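PDB 6FJY: protein CsuE from Acinetobacter baumannii, which serves as the tip adhesion subunit of archaic chaperone-usher Csu pili, probably mediating attachment in biofilm formation. Local coordinates for residues S10-P15 and N25-N30; S56-N61 and G65-A70; I72-S75 and I79-L82; F106-P111 and G171-T176. All blocks are in the same frame, centred on the assembly; numbering follows the deposited sequence.

Contact 1: S10-P15 and N25-N30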
loop_
_atom_site.group_PDB
_atom_site.type_symbol
_atom_site.label_atom_id
_atom_site.label_comp_id
_atom_site.label_asym_id
_atom_site.label_seq_id
_atom_site.Cartn_x
_atom_site.Cartn_y
_atom_site.Cartn_z
ATOM N N SER D 10 -5.982 16.221 5.618
ATOM C CA SER D 10 -6.253 14.888 6.134
ATOM C C SER D 10 -6.286 13.930 4.951
ATOM O O SER D 10 -7.106 14.093 4.041
ATOM C CB SER D 10 -7.578 14.851 6.897
ATOM O OG SER D 10 -7.720 15.982 7.746
ATOM N N SER D 11 -5.390 12.950 4.952
ATOM C CA SER D 11 -5.363 11.938 3.912
ATOM C C SER D 11 -5.736 10.581 4.493
ATOM O O SER D 11 -5.590 10.329 5.693
ATOM C CB SER D 11 -3.993 11.845 3.246
ATOM O OG SER D 11 -3.020 11.374 4.156
ATOM N N ILE D 12 -6.248 9.717 3.622
ATOM C CA ILE D 12 -6.521 8.328 3.945
ATOM C C ILE D 12 -6.078 7.494 2.752
ATOM O O ILE D 12 -6.065 7.971 1.612
ATOM C CB ILE D 12 -8.016 8.084 4.278
ATOM C CG1 ILE D 12 -8.873 8.149 3.016
ATOM C CG2 ILE D 12 -8.529 9.105 5.300
ATOM C CD1 ILE D 12 -10.292 7.670 3.215
ATOM N N SER D 13 -5.712 6.234 3.016
ATOM C CA SER D 13 -5.200 5.349 1.978
ATOM C C SER D 13 -5.921 4.009 2.027
ATOM O O SER D 13 -6.150 3.460 3.107
ATOM C CB SER D 13 -3.688 5.145 2.120
ATOM O OG SER D 13 -3.003 6.349 1.839
ATOM N N VAL D 14 -6.282 3.496 0.851
ATOM C CA VAL D 14 -7.012 2.237 0.737
ATOM C C VAL D 14 -6.526 1.482 -0.497
ATOM O O VAL D 14 -6.287 2.095 -1.547
ATOM C CB VAL D 14 -8.535 2.473 0.703
ATOM C CG1 VAL D 14 -8.908 3.532 -0.314
ATOM C CG2 VAL D 14 -9.292 1.164 0.416
ATOM N N PRO D 15 -6.327 0.164 -0.401
ATOM C CA PRO D 15 -5.973 -0.616 -1.589
ATOM C C PRO D 15 -7.142 -0.699 -2.552
ATOM O O PRO D 15 -8.308 -0.672 -2.155
ATOM C CB PRO D 15 -5.622 -1.995 -1.019
ATOM C CG PRO D 15 -6.307 -2.041 0.295
ATOM C CD PRO D 15 -6.242 -0.643 0.823
ATOM N N ASN D 25 -15.488 2.124 5.088
ATOM C CA ASN D 25 -16.412 2.799 5.981
ATOM C C ASN D 25 -15.645 3.288 7.201
ATOM O O ASN D 25 -14.693 2.637 7.648
ATOM C CB ASN D 25 -17.571 1.860 6.392
ATOM C CG ASN D 25 -18.388 1.365 5.196
ATOM O OD1 ASN D 25 -18.528 2.059 4.194
ATOM N ND2 ASN D 25 -18.937 0.162 5.306
ATOM N N SER D 26 -16.046 4.448 7.716
ATOM C CA SER D 26 -15.516 4.993 8.964
ATOM C C SER D 26 -13.989 5.132 8.910
ATOM O O SER D 26 -13.242 4.427 9.590
ATOM C CB SER D 26 -15.956 4.124 10.152
ATOM O OG SER D 26 -15.355 4.541 11.364
ATOM N N SER D 27 -13.539 6.072 8.079
ATOM C CA SER D 27 -12.150 6.516 8.106
ATOM C C SER D 27 -12.113 7.853 8.837
ATOM O O SER D 27 -12.528 8.881 8.295
ATOM C CB SER D 27 -11.560 6.623 6.704
ATOM O OG SER D 27 -11.151 5.358 6.225
ATOM N N GLN D 28 -11.611 7.826 10.064
ATOM C CA GLN D 28 -11.665 8.970 10.959
ATOM C C GLN D 28 -10.659 10.030 10.543
ATOM O O GLN D 28 -9.482 9.732 10.324
ATOM C CB GLN D 28 -11.396 8.508 12.383
ATOM C CG GLN D 28 -11.084 9.591 13.372
ATOM C CD GLN D 28 -11.054 9.046 14.789
ATOM O OE1 GLN D 28 -11.429 7.893 15.035
ATOM N NE2 GLN D 28 -10.607 9.870 15.727
ATOM N N PHE D 29 -11.131 11.269 10.421
ATOM C CA PHE D 29 -10.266 12.402 10.134
ATOM C C PHE D 29 -10.670 13.582 11.008
ATOM O O PHE D 29 -11.776 13.634 11.552
ATOM C CB PHE D 29 -10.313 12.790 8.650
ATOM C CG PHE D 29 -11.566 13.513 8.236
ATOM C CD1 PHE D 29 -12.701 12.812 7.870
ATOM C CD2 PHE D 29 -11.593 14.893 8.169
ATOM C CE1 PHE D 29 -13.844 13.476 7.472
ATOM C CE2 PHE D 29 -12.732 15.561 7.776
ATOM C CZ PHE D 29 -13.855 14.853 7.421
ATOM N N ASN D 30 -9.754 14.540 11.129
ATOM C CA ASN D 30 -9.970 15.718 11.962
ATOM C C ASN D 30 -10.912 16.698 11.276
ATOM O O ASN D 30 -10.704 17.081 10.121
ATOM C CB ASN D 30 -8.637 16.378 12.284
ATOM C CG ASN D 30 -7.668 15.405 12.906
ATOM O OD1 ASN D 30 -8.063 14.332 13.375
ATOM N ND2 ASN D 30 -6.392 15.762 12.908
#
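Ser10 and Phe29 make the closest approach of this contact, their CB atoms 3.8 Å apart, and two residues further on Ile12 meets Ser27. Those two pairs are also the register of the strands, which run antiparallel at 164° with axes 7.4 Å apart, well beyond pairing distance; no hydrogen bond crosses. Both pairs belong to the packed part. Ile12 has CG1 turned between its backbone N and carbonyl carbon (chi1 73°), and with chi2 extended CD1 reaches both CB and OG of Ser27, each at 3.9 Å, while its CG2 branch comes to 4.2 Å from the same CB. The ring of Phe29 is buried, and the carbonyl O of Ser27 lies in its plane at the edge. Here the border strands of the two layers of the Ig-like beta sandwich approach each other: 10-15 pairs in parallel with strand 167-184, 25-30 antiparallel with strand 103-110, and Phe29 continues inward onto Leu173, Phe106 and Ile108. The loose side is limited to Ser10 OG and Asn30. Ser10 OG approaches the Phe29 ring obliquely, 4.0 Å from CD2, and is equally far from Asn30 O, too long for a bond; Asn30 itself is exposed. The contact lies at the surface, with Phe29 its one buried touching residue. Beyond the touching residues, Pro15 packs on Trp6 of the CsuC chain.

Contact 2: S56-N61 and G65-A70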
loop_
_atom_site.group_PDB
_atom_site.type_symbol
_atom_site.label_atom_id
_atom_site.label_comp_id
_atom_site.label_asym_id
_atom_site.label_seq_id
_atom_site.Cartn_x
_atom_site.Cartn_y
_atom_site.Cartn_z
ATOM N N SER D 56 -17.508 18.770 -0.389
ATOM C CA SER D 56 -17.569 18.050 -1.653
ATOM C C SER D 56 -17.480 16.567 -1.353
ATOM O O SER D 56 -16.562 16.131 -0.653
ATOM C CB SER D 56 -16.440 18.475 -2.607
ATOM O OG SER D 56 -16.628 17.919 -3.905
ATOM N N ASN D 57 -18.444 15.805 -1.860
ATOM C CA ASN D 57 -18.393 14.352 -1.809
ATOM C C ASN D 57 -17.612 13.767 -2.975
ATOM O O ASN D 57 -17.475 12.544 -3.060
ATOM C CB ASN D 57 -19.811 13.771 -1.784
ATOM C CG ASN D 57 -20.594 14.180 -0.542
ATOM O OD1 ASN D 57 -20.330 13.703 0.563
ATOM N ND2 ASN D 57 -21.571 15.057 -0.724
ATOM N N SER D 58 -17.079 14.610 -3.856
ATOM C CA SER D 58 -16.370 14.177 -5.054
ATOM C C SER D 58 -14.880 14.454 -4.894
ATOM O O SER D 58 -14.482 15.589 -4.604
ATOM C CB SER D 58 -16.918 14.885 -6.296
ATOM O OG SER D 58 -16.149 14.568 -7.443
ATOM N N PHE D 59 -14.068 13.416 -5.086
ATOM C CA PHE D 59 -12.614 13.505 -5.062
ATOM C C PHE D 59 -12.080 13.149 -6.442
ATOM O O PHE D 59 -12.526 12.172 -7.050
ATOM C CB PHE D 59 -12.009 12.550 -4.023
ATOM C CG PHE D 59 -12.350 12.888 -2.597
ATOM C CD1 PHE D 59 -13.667 12.913 -2.165
ATOM C CD2 PHE D 59 -11.348 13.149 -1.682
ATOM C CE1 PHE D 59 -13.973 13.218 -0.857
ATOM C CE2 PHE D 59 -11.650 13.449 -0.371
ATOM C CZ PHE D 59 -12.962 13.482 0.041
ATOM N N THR D 60 -11.111 13.919 -6.926
ATOM C CA THR D 60 -10.636 13.791 -8.298
ATOM C C THR D 60 -9.175 13.379 -8.359
ATOM O O THR D 60 -8.340 13.882 -7.597
ATOM C CB THR D 60 -10.796 15.100 -9.056
ATOM O OG1 THR D 60 -10.434 16.186 -8.199
ATOM C CG2 THR D 60 -12.221 15.270 -9.517
ATOM N N ASN D 61 -8.876 12.480 -9.294
ATOM C CA ASN D 61 -7.504 12.192 -9.690
ATOM C C ASN D 61 -7.064 13.260 -10.682
ATOM O O ASN D 61 -7.689 13.427 -11.735
ATOM C CB ASN D 61 -7.410 10.801 -10.312
ATOM C CG ASN D 61 -5.983 10.291 -10.408
ATOM O OD1 ASN D 61 -5.026 11.062 -10.355
ATOM N ND2 ASN D 61 -5.838 8.974 -10.558
ATOM N N GLY D 65 -8.711 12.160 -14.490
ATOM C CA GLY D 65 -10.059 12.667 -14.419
ATOM C C GLY D 65 -11.038 11.727 -13.760
ATOM O O GLY D 65 -12.225 12.058 -13.670
ATOM N N GLU D 66 -10.583 10.560 -13.311
ATOM C CA GLU D 66 -11.441 9.671 -12.548
ATOM C C GLU D 66 -11.798 10.312 -11.214
ATOM O O GLU D 66 -11.007 11.054 -10.624
ATOM C CB GLU D 66 -10.759 8.323 -12.315
ATOM C CG GLU D 66 -10.509 7.524 -13.583
ATOM C CD GLU D 66 -9.663 6.290 -13.337
ATOM O OE1 GLU D 66 -10.230 5.179 -13.252
ATOM O OE2 GLU D 66 -8.429 6.438 -13.217
ATOM N N LYS D 67 -13.009 10.026 -10.745
ATOM C CA LYS D 67 -13.552 10.680 -9.567
ATOM C C LYS D 67 -14.137 9.639 -8.633
ATOM O O LYS D 67 -14.976 8.832 -9.043
ATOM C CB LYS D 67 -14.630 11.712 -9.938
ATOM C CG LYS D 67 -14.179 12.775 -10.927
ATOM C CD LYS D 67 -15.202 13.901 -11.050
ATOM C CE LYS D 67 -14.743 14.969 -12.041
ATOM N NZ LYS D 67 -15.194 16.363 -11.665
ATOM N N LEU D 68 -13.691 9.653 -7.387
ATOM C CA LEU D 68 -14.317 8.857 -6.347
ATOM C C LEU D 68 -15.435 9.659 -5.697
ATOM O O LEU D 68 -15.421 10.894 -5.697
ATOM C CB LEU D 68 -13.300 8.440 -5.283
ATOM C CG LEU D 68 -12.331 7.309 -5.594
ATOM C CD1 LEU D 68 -11.277 7.265 -4.514
ATOM C CD2 LEU D 68 -13.078 5.982 -5.675
ATOM N N ASN D 69 -16.395 8.945 -5.120
ATOM C CA ASN D 69 -17.505 9.563 -4.412
ATOM C C ASN D 69 -17.480 9.088 -2.970
ATOM O O ASN D 69 -17.532 7.886 -2.705
ATOM C CB ASN D 69 -18.834 9.237 -5.090
ATOM C CG ASN D 69 -18.960 9.901 -6.447
ATOM O OD1 ASN D 69 -19.233 9.244 -7.452
ATOM N ND2 ASN D 69 -18.738 11.215 -6.484
ATOM N N ALA D 70 -17.383 10.030 -2.048
ATOM C CA ALA D 70 -17.313 9.740 -0.630
ATOM C C ALA D 70 -18.567 10.250 0.063
ATOM O O ALA D 70 -19.459 10.848 -0.547
ATOM C CB ALA D 70 -16.058 10.359 -0.012
#
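Ser58, Phe59 and Thr60 pair antiparallel with Asn69, Leu68 and Lys67, the N-to-C directions of the short strands 156° apart and their axes 4.6 Å from each other. Phe59 and Leu68 form the hydrogen-bonded pair: Phe59 N gives a nearly straight bond (174°) to Leu68 O, whereas Leu68 N returns to Phe59 O at a more bent angle. Beyond them Ala70 N binds Asn57 O at 2.7 Å, and Asn61 N points almost straight down the carbonyl of Glu66 at 2.9 Å. Gly65 N to Asn61 O, 3.2 Å, closes the turn of this beta hairpin. On the face of Thr60 and Lys67 the two side chains lie side by side. Thr60 CG2, anti to its carbonyl carbon, comes to 3.5 Å from Lys67 CG and also lies against CD and CE, so a methyl covers the aliphatic part of the lysine. Thr60 OG1 is turned elsewhere, bonded to Asp124 and to Gln122 O; Ser58 OG likewise bonds Asp124. The face of Phe59 and Leu68 is buried: Phe59 CE1 meets Ala70 CB at 3.6 Å obliquely to the ring, while Asn57 O sits in the ring plane at its edge. That apolar face rests on Leu173 and Ile175 of strand 167-184, with strand 119-136 pairing beside 58-61 and strand 103-110 beyond Ala70.

Contact 3: I72-S75 and I79-L82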
loop_
_atom_site.group_PDB
_atom_site.type_symbol
_atom_site.label_atom_id
_atom_site.label_comp_id
_atom_site.label_asym_id
_atom_site.label_seq_id
_atom_site.Cartn_x
_atom_site.Cartn_y
_atom_site.Cartn_z
ATOM N N ILE D 72 -19.318 12.187 3.842
ATOM C CA ILE D 72 -18.732 12.742 5.053
ATOM C C ILE D 72 -19.758 12.664 6.173
ATOM O O ILE D 72 -20.922 13.031 5.990
ATOM C CB ILE D 72 -18.252 14.183 4.833
ATOM C CG1 ILE D 72 -17.480 14.283 3.520
ATOM C CG2 ILE D 72 -17.346 14.591 5.966
ATOM C CD1 ILE D 72 -16.364 13.275 3.411
ATOM N N LEU D 73 -19.323 12.170 7.331
ATOM C CA LEU D 73 -20.189 12.004 8.484
ATOM C C LEU D 73 -19.559 12.664 9.701
ATOM O O LEU D 73 -18.335 12.692 9.847
ATOM C CB LEU D 73 -20.459 10.517 8.778
ATOM C CG LEU D 73 -21.124 9.639 7.708
ATOM C CD1 LEU D 73 -20.092 8.909 6.872
ATOM C CD2 LEU D 73 -22.076 8.650 8.366
ATOM N N ASP D 74 -20.420 13.182 10.583
ATOM C CA ASP D 74 -19.997 13.909 11.773
ATOM C C ASP D 74 -19.652 12.939 12.898
ATOM O O ASP D 74 -19.622 11.721 12.718
ATOM C CB ASP D 74 -21.081 14.893 12.213
ATOM C CG ASP D 74 -22.414 14.213 12.497
ATOM O OD1 ASP D 74 -22.452 12.966 12.528
ATOM O OD2 ASP D 74 -23.428 14.926 12.680
ATOM N N SER D 75 -19.420 13.485 14.092
ATOM C CA SER D 75 -18.941 12.688 15.212
ATOM C C SER D 75 -19.980 11.694 15.724
ATOM O O SER D 75 -19.626 10.787 16.479
ATOM C CB SER D 75 -18.495 13.614 16.346
ATOM O OG SER D 75 -17.556 14.566 15.877
ATOM N N ILE D 79 -24.682 11.902 8.443
ATOM C CA ILE D 79 -24.250 12.492 7.181
ATOM C C ILE D 79 -24.390 14.009 7.236
ATOM O O ILE D 79 -25.452 14.545 7.580
ATOM C CB ILE D 79 -25.062 11.900 6.016
ATOM C CG1 ILE D 79 -24.838 10.391 5.927
ATOM C CG2 ILE D 79 -24.700 12.574 4.705
ATOM C CD1 ILE D 79 -25.313 9.778 4.641
ATOM N N ILE D 80 -23.322 14.708 6.882
ATOM C CA ILE D 80 -23.324 16.162 6.818
ATOM C C ILE D 80 -23.609 16.589 5.385
ATOM O O ILE D 80 -23.156 15.971 4.415
ATOM C CB ILE D 80 -21.997 16.766 7.334
ATOM C CG1 ILE D 80 -20.873 16.591 6.317
ATOM C CG2 ILE D 80 -21.575 16.098 8.622
ATOM C CD1 ILE D 80 -19.643 17.377 6.651
ATOM N N SER D 81 -24.369 17.665 5.256
ATOM C CA SER D 81 -24.804 18.201 3.981
ATOM C C SER D 81 -24.194 19.585 3.775
ATOM O O SER D 81 -23.693 20.216 4.709
ATOM C CB SER D 81 -26.332 18.251 3.943
ATOM O OG SER D 81 -26.862 17.265 4.815
ATOM N N LEU D 82 -24.274 20.065 2.530
ATOM C CA LEU D 82 -23.497 21.231 2.109
ATOM C C LEU D 82 -23.882 22.503 2.852
ATOM O O LEU D 82 -23.077 23.438 2.931
ATOM C CB LEU D 82 -23.658 21.446 0.603
ATOM C CG LEU D 82 -22.943 22.633 -0.045
ATOM C CD1 LEU D 82 -21.463 22.627 0.310
ATOM C CD2 LEU D 82 -23.133 22.611 -1.550
#
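Ile80 sends its two branches to different residues because CG1 stands in the crowded position between backbone N and carbonyl carbon (chi1 75°), which leaves CG2 anti to the carbonyl carbon. With chi2 extended, the first branch carries CD1 to 3.7 Å from Ile72 CG2; the second puts CG2 3.8 Å from Asp74 CB and 3.7 Å from Asp74 N. Asp74 in turn has its carboxylate folded between its own N and carbonyl carbon (chi1 58°), and CB is the part that meets the isoleucine. One backbone bond joins the segments: Ile80 N to Ile72 O, 3.1 Å and nearly straight, with the donor tilted 23° from the carbonyl plane. The same oxygen receives a CA-H contact from Ile79, at 3.6 Å. Leu73 and Ile79, the single bridged pair with CA atoms 4.3 Å apart, cross obliquely, Leu73 CD2 lying 4.1 Å from Ile79 CG1. The chain turns back here at the end of strand 67-73 of the Ig-like beta sandwich, with three residues between the segments. Across this turn Asp74 OD1 bonds the backbone N of Glu78 and, weakly, that of Asn76, while OD2 bonds Tyr50 OH, so both carboxylate oxygens of this buried residue have partners. The two sides of the contact differ in burial. Ile79 is exposed, its CB directed away from 72-75, whereas Ile80 is buried and packs further onto Tyr50 and Val52 of strand 47-54 and onto Met55. Ile72, on the same inner side, touches Ile108 of strand 103-110.

Contact 4: F106-P111 and G171-T176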
loop_
_atom_site.group_PDB
_atom_site.type_symbol
_atom_site.label_atom_id
_atom_site.label_comp_id
_atom_site.label_asym_id
_atom_site.label_seq_id
_atom_site.Cartn_x
_atom_site.Cartn_y
_atom_site.Cartn_z
ATOM N N PHE D 106 -14.544 13.641 12.299
ATOM C CA PHE D 106 -15.490 13.320 11.247
ATOM C C PHE D 106 -14.998 12.066 10.534
ATOM O O PHE D 106 -13.870 11.607 10.742
ATOM C CB PHE D 106 -15.640 14.481 10.252
ATOM C CG PHE D 106 -16.548 15.595 10.716
ATOM C CD1 PHE D 106 -16.985 15.673 12.027
ATOM C CD2 PHE D 106 -16.974 16.563 9.819
ATOM C CE1 PHE D 106 -17.821 16.705 12.435
ATOM C CE2 PHE D 106 -17.810 17.590 10.219
ATOM C CZ PHE D 106 -18.233 17.663 11.530
ATOM N N TYR D 107 -15.843 11.527 9.661
ATOM C CA TYR D 107 -15.571 10.246 9.036
ATOM C C TYR D 107 -15.826 10.346 7.542
ATOM O O TYR D 107 -16.801 10.966 7.106
ATOM C CB TYR D 107 -16.429 9.119 9.661
ATOM C CG TYR D 107 -16.195 8.947 11.153
ATOM C CD1 TYR D 107 -15.202 8.099 11.632
ATOM C CD2 TYR D 107 -16.954 9.655 12.084
ATOM C CE1 TYR D 107 -14.986 7.953 12.999
ATOM C CE2 TYR D 107 -16.741 9.516 13.452
ATOM C CZ TYR D 107 -15.761 8.666 13.901
ATOM O OH TYR D 107 -15.550 8.531 15.253
ATOM N N ILE D 108 -14.937 9.735 6.766
ATOM C CA ILE D 108 -15.130 9.552 5.337
ATOM C C ILE D 108 -15.654 8.143 5.091
ATOM O O ILE D 108 -15.096 7.154 5.588
ATOM C CB ILE D 108 -13.830 9.798 4.557
ATOM C CG1 ILE D 108 -13.343 11.230 4.763
ATOM C CG2 ILE D 108 -14.050 9.535 3.086
ATOM C CD1 ILE D 108 -12.144 11.590 3.912
ATOM N N ARG D 109 -16.721 8.055 4.316
ATOM C CA ARG D 109 -17.303 6.794 3.876
ATOM C C ARG D 109 -17.153 6.709 2.362
ATOM O O ARG D 109 -17.730 7.521 1.630
ATOM C CB ARG D 109 -18.777 6.701 4.284
ATOM C CG ARG D 109 -19.426 5.356 3.972
ATOM C CD ARG D 109 -20.869 5.288 4.453
ATOM N NE ARG D 109 -20.977 5.298 5.912
ATOM C CZ ARG D 109 -22.124 5.443 6.573
ATOM N NH1 ARG D 109 -23.268 5.586 5.911
ATOM N NH2 ARG D 109 -22.129 5.438 7.897
ATOM N N LEU D 110 -16.377 5.736 1.895
ATOM C CA LEU D 110 -16.331 5.406 0.481
ATOM C C LEU D 110 -17.313 4.275 0.202
ATOM O O LEU D 110 -17.101 3.154 0.692
ATOM C CB LEU D 110 -14.928 5.004 0.077
ATOM C CG LEU D 110 -13.925 6.148 0.175
ATOM C CD1 LEU D 110 -12.529 5.696 -0.199
ATOM C CD2 LEU D 110 -14.366 7.275 -0.716
ATOM N N PRO D 111 -18.394 4.518 -0.536
ATOM C CA PRO D 111 -19.309 3.427 -0.888
ATOM C C PRO D 111 -18.614 2.325 -1.673
ATOM O O PRO D 111 -17.788 2.587 -2.549
ATOM C CB PRO D 111 -20.373 4.124 -1.740
ATOM C CG PRO D 111 -20.360 5.536 -1.259
ATOM C CD PRO D 111 -18.946 5.837 -0.881
ATOM N N GLY D 171 -9.942 22.644 6.056
ATOM C CA GLY D 171 -8.997 21.578 5.799
ATOM C C GLY D 171 -9.213 20.990 4.424
ATOM O O GLY D 171 -10.295 21.089 3.842
ATOM N N SER D 172 -8.155 20.369 3.915
ATOM C CA SER D 172 -8.183 19.651 2.653
ATOM C C SER D 172 -8.260 18.154 2.917
ATOM O O SER D 172 -7.532 17.625 3.762
ATOM C CB SER D 172 -6.945 19.966 1.818
ATOM O OG SER D 172 -6.891 19.119 0.682
ATOM N N LEU D 173 -9.139 17.477 2.192
ATOM C CA LEU D 173 -9.314 16.040 2.303
ATOM C C LEU D 173 -8.768 15.376 1.047
ATOM O O LEU D 173 -9.006 15.845 -0.072
ATOM C CB LEU D 173 -10.789 15.674 2.495
ATOM C CG LEU D 173 -11.452 15.778 3.872
ATOM C CD1 LEU D 173 -11.137 17.088 4.583
ATOM C CD2 LEU D 173 -12.955 15.618 3.719
ATOM N N SER D 174 -8.029 14.286 1.241
ATOM C CA SER D 174 -7.424 13.557 0.140
ATOM C C SER D 174 -7.544 12.062 0.399
ATOM O O SER D 174 -7.554 11.608 1.547
ATOM C CB SER D 174 -5.952 13.948 -0.049
ATOM O OG SER D 174 -5.418 13.340 -1.208
ATOM N N ILE D 175 -7.646 11.305 -0.690
ATOM C CA ILE D 175 -7.764 9.853 -0.657
ATOM C C ILE D 175 -6.744 9.279 -1.629
ATOM O O ILE D 175 -6.741 9.634 -2.814
ATOM C CB ILE D 175 -9.181 9.379 -1.032
ATOM C CG1 ILE D 175 -10.210 9.903 -0.039
ATOM C CG2 ILE D 175 -9.239 7.844 -1.141
ATOM C CD1 ILE D 175 -11.648 9.653 -0.480
ATOM N N THR D 176 -5.882 8.398 -1.133
ATOM C CA THR D 176 -4.847 7.771 -1.945
ATOM C C THR D 176 -5.229 6.310 -2.178
ATOM O O THR D 176 -5.231 5.502 -1.245
ATOM C CB THR D 176 -3.477 7.881 -1.277
ATOM O OG1 THR D 176 -3.124 9.263 -1.124
ATOM C CG2 THR D 176 -2.428 7.191 -2.122
#
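No flat group takes part in the packing of Ile108 and Leu110 against Leu173 and Ile175; the nearby ring of Phe29, from strand 24-31, touches both Ile108 and Leu173. The four aliphatic side chains meet by methyls alone. Leu110 and Ile175 reach toward each other tip to tip, Leu110 CD2 at 3.6 Å from Ile175 CD1. The other methyl of the leucine, CD1, lies 4.0 Å from Ile175 CG2, so both methyls of the leucine meet the end of the isoleucine. With chi2 extended (171°), Ile175 CD1 reaches the leucine. Between the two strands lies the interior of an Ig-like beta sandwich: their axes are 10.4 Å apart and run at 37° to one another, a separation bridged by side chains, with no hydrogen bond across. Ile108 and Leu173 meet differently, sliding past each other in opposite directions with Ile108 CD1 4.1 Å from Leu173 CD2. A second branch of Ile108, CG2, comes within 4.3 Å of Ile175 CD1, so this one methyl touches both Ile108 and Leu110. All four side chains are buried. Around them, Ala70 of strand 67-73 packs on both Ile108 and Leu110, and Leu173 also touches Leu127 of strand 119-136, covering the contact from the adjoining strands.

In the fold
From the N terminus, contact 1 closes first, over a loop of nine residues that is mostly helix. Contact 2 follows as a hairpin, and contact 3 closes a turn farther along strand 67-73, which the two share. Contact 4 spans the longest gap, 59 residues; all four are in series, so none nests or crosses. In space they draw together: the centres of contacts 1 and 4 lie about 5 Å apart, as strands 9-15 and 24-31 pair with 167-184 and 103-110, respectively. Contacts 2 and 3 join through 67-73 to strand 103-110. Contacts 1 and 4 span the two layers, and Phe59 of contact 2 also reaches Leu173; within one layer, Phe29 touches Ile72 and Ala70 touches Leu110.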